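Local coordinates for chitinase (Paenibacillus sp. FPU-7, PDB 5GZT), which probably cleaves chitin and chitodextrins at random internal beta-1,4 linkages between N-acetylglucosamine units, through two glycosyl hydrolase family 18 domains, at residues E895-G900 with P947-S952. Numbering follows the deposited sequence.
Sequences EYPVYG and PIYINS
The phenol ring of Tyr-899 takes the methyl CG2 of Ile-948 over one face, a CH-pi contact in which CG2 stands 3.9 Å from the ring centroid and 17° off the ring normal. At the edge of the same ring, near its plane, Ser-952 OG approaches CD1 of Tyr-899 at 3.5 Å. Tyr-899 OH lies in the plane of the Tyr-949 ring, at its edge, and 3.6 Å from Tyr-949 CB. Tyr-949 meets the Tyr-896 ring obliquely, with the planes at 82° and their CD1 atoms 3.7 Å apart; Glu-895 CB sits over the centre of one Tyr-896 face. With chi1 at -176°, Tyr-949 swings CG away from its own backbone N, carrying the ring to Tyr-896 and the CD of Pro-897. Both segments belong to the second family 18 TIM barrel, where the contact joins the loop after strand 889-893 to the short helix after strand 938-943, beyond the C-terminal ends of two neighbouring barrel strands. Glu-895, joined to Tyr-896 by a cis peptide, ends the DxxDxDxE signature of family 18, whose glutamate is the general acid in relatives, so the loop probably leads straight from the active site. Phe-915 of helix 911-933 packs against both Pro-897 and Tyr-949. Were Tyr-899 an alanine, Ile-948 CG2 would probably lose the ring it packs on and the edge of the Tyr-949 ring its neighbour, opening a gap between loop and helix. Ser-952 CB comes within 3.4 Å of Pro-897 O, while CG2 of Val-898 abuts Ser-952 O. No hydrogen bond links the two segments; Ser-952 OG instead donates to Ile-948 O at 2.7 Å, from above the carbonyl plane, which fixes its hydroxyl beside the Tyr-899 ring.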
loop_
_atom_site.group_PDB
_atom_site.type_symbol
_atom_site.label_atom_id
_atom_site.label_comp_id
_atom_site.label_asym_id
_atom_site.label_seq_id
_atom_site.Cartn_x
_atom_site.Cartn_y
_atom_site.Cartn_z
ATOM N N GLU B 895 44.226 -2.787 -3.710
ATOM C CA GLU B 895 43.215 -1.883 -3.140
ATOM C C GLU B 895 43.043 -0.657 -4.019
ATOM O O GLU B 895 43.660 0.384 -3.718
ATOM C CB GLU B 895 43.592 -1.482 -1.698
ATOM C CG GLU B 895 43.615 -2.723 -0.815
ATOM C CD GLU B 895 43.775 -2.438 0.677
ATOM O OE1 GLU B 895 43.535 -1.320 1.098
ATOM O OE2 GLU B 895 44.070 -3.364 1.436
ATOM N N TYR B 896 42.258 -0.735 -5.103
ATOM C CA TYR B 896 41.393 -1.826 -5.522
ATOM C C TYR B 896 41.364 -1.718 -7.024
ATOM O O TYR B 896 41.539 -0.613 -7.554
ATOM C CB TYR B 896 39.950 -1.655 -4.993
ATOM C CG TYR B 896 39.887 -1.537 -3.482
ATOM C CD1 TYR B 896 39.973 -2.698 -2.662
ATOM C CD2 TYR B 896 39.789 -0.307 -2.847
ATOM C CE1 TYR B 896 39.938 -2.599 -1.262
ATOM C CE2 TYR B 896 39.759 -0.211 -1.432
ATOM C CZ TYR B 896 39.816 -1.362 -0.671
ATOM O OH TYR B 896 39.818 -1.299 0.663
ATOM N N PRO B 897 41.139 -2.813 -7.729
ATOM C CA PRO B 897 41.044 -2.789 -9.190
ATOM C C PRO B 897 39.998 -1.805 -9.700
ATOM O O PRO B 897 38.923 -1.676 -9.082
ATOM C CB PRO B 897 40.618 -4.193 -9.538
ATOM C CG PRO B 897 41.169 -5.015 -8.405
ATOM C CD PRO B 897 40.998 -4.157 -7.203
ATOM N N VAL B 898 40.304 -1.181 -10.842
ATOM C CA VAL B 898 39.356 -0.344 -11.644
ATOM C C VAL B 898 39.211 1.023 -11.047
ATOM O O VAL B 898 39.528 2.038 -11.694
ATOM C CB VAL B 898 37.978 -0.958 -11.892
ATOM C CG1 VAL B 898 37.114 -0.020 -12.768
ATOM C CG2 VAL B 898 38.078 -2.299 -12.580
ATOM N N TYR B 899 38.723 1.077 -9.820
ATOM C CA TYR B 899 38.548 2.345 -9.178
ATOM C C TYR B 899 39.725 2.867 -8.412
ATOM O O TYR B 899 39.751 4.054 -8.076
ATOM C CB TYR B 899 37.264 2.390 -8.330
ATOM C CG TYR B 899 37.150 1.492 -7.110
ATOM C CD1 TYR B 899 36.836 0.112 -7.231
ATOM C CD2 TYR B 899 37.260 2.002 -5.823
ATOM C CE1 TYR B 899 36.727 -0.714 -6.092
ATOM C CE2 TYR B 899 37.124 1.148 -4.704
ATOM C CZ TYR B 899 36.823 -0.188 -4.882
ATOM O OH TYR B 899 36.679 -0.991 -3.797
ATOM N N GLY B 900 40.726 2.039 -8.116
ATOM C CA GLY B 900 41.939 2.534 -7.528
ATOM C C GLY B 900 41.767 3.218 -6.179
ATOM O O GLY B 900 42.602 4.107 -5.765
ATOM N N PRO B 947 29.630 -2.480 -3.195
ATOM C CA PRO B 947 29.200 -3.016 -4.476
ATOM C C PRO B 947 30.173 -2.628 -5.597
ATOM O O PRO B 947 30.280 -3.343 -6.560
ATOM C CB PRO B 947 27.792 -2.404 -4.704
ATOM C CG PRO B 947 27.317 -2.108 -3.282
ATOM C CD PRO B 947 28.545 -1.892 -2.413
ATOM N N ILE B 948 30.866 -1.520 -5.495
ATOM C CA ILE B 948 31.789 -1.144 -6.570
ATOM C C ILE B 948 32.943 -2.152 -6.701
ATOM O O ILE B 948 33.316 -2.558 -7.831
ATOM C CB ILE B 948 32.301 0.300 -6.433
ATOM C CG1 ILE B 948 33.012 0.703 -7.729
ATOM C CG2 ILE B 948 33.129 0.515 -5.210
ATOM C CD1 ILE B 948 33.405 2.153 -7.811
ATOM N N TYR B 949 33.386 -2.632 -5.567
ATOM C CA TYR B 949 34.422 -3.735 -5.514
ATOM C C TYR B 949 33.912 -4.960 -6.215
ATOM O O TYR B 949 34.553 -5.493 -7.157
ATOM C CB TYR B 949 34.908 -4.068 -4.077
ATOM C CG TYR B 949 35.998 -5.101 -4.159
ATOM C CD1 TYR B 949 37.359 -4.721 -4.343
ATOM C CD2 TYR B 949 35.716 -6.419 -4.128
ATOM C CE1 TYR B 949 38.381 -5.688 -4.457
ATOM C CE2 TYR B 949 36.733 -7.420 -4.268
ATOM C CZ TYR B 949 38.056 -7.037 -4.444
ATOM O OH TYR B 949 39.035 -7.978 -4.545
ATOM N N ILE B 950 32.701 -5.354 -5.865
ATOM C CA ILE B 950 32.099 -6.550 -6.449
ATOM C C ILE B 950 31.963 -6.469 -8.000
ATOM O O ILE B 950 32.132 -7.442 -8.787
ATOM C CB ILE B 950 30.756 -6.806 -5.709
ATOM C CG1 ILE B 950 31.017 -7.280 -4.280
ATOM C CG2 ILE B 950 29.976 -7.889 -6.416
ATOM C CD1 ILE B 950 29.798 -7.339 -3.405
ATOM N N ASN B 951 31.718 -5.253 -8.455
ATOM C CA ASN B 951 31.546 -4.999 -9.842
ATOM C C ASN B 951 32.858 -4.814 -10.571
ATOM O O ASN B 951 32.849 -4.785 -11.796
ATOM C CB ASN B 951 30.754 -3.703 -9.987
ATOM C CG ASN B 951 30.083 -3.615 -11.310
ATOM O OD1 ASN B 951 29.192 -4.385 -11.584
ATOM N ND2 ASN B 951 30.534 -2.693 -12.153
ATOM N N SER B 952 33.935 -4.609 -9.826
ATOM C CA SER B 952 35.247 -4.292 -10.369
ATOM C C SER B 952 36.133 -5.547 -10.466
ATOM O O SER B 952 37.221 -5.452 -11.004
ATOM C CB SER B 952 35.935 -3.284 -9.484
ATOM O OG SER B 952 35.350 -2.020 -9.514
#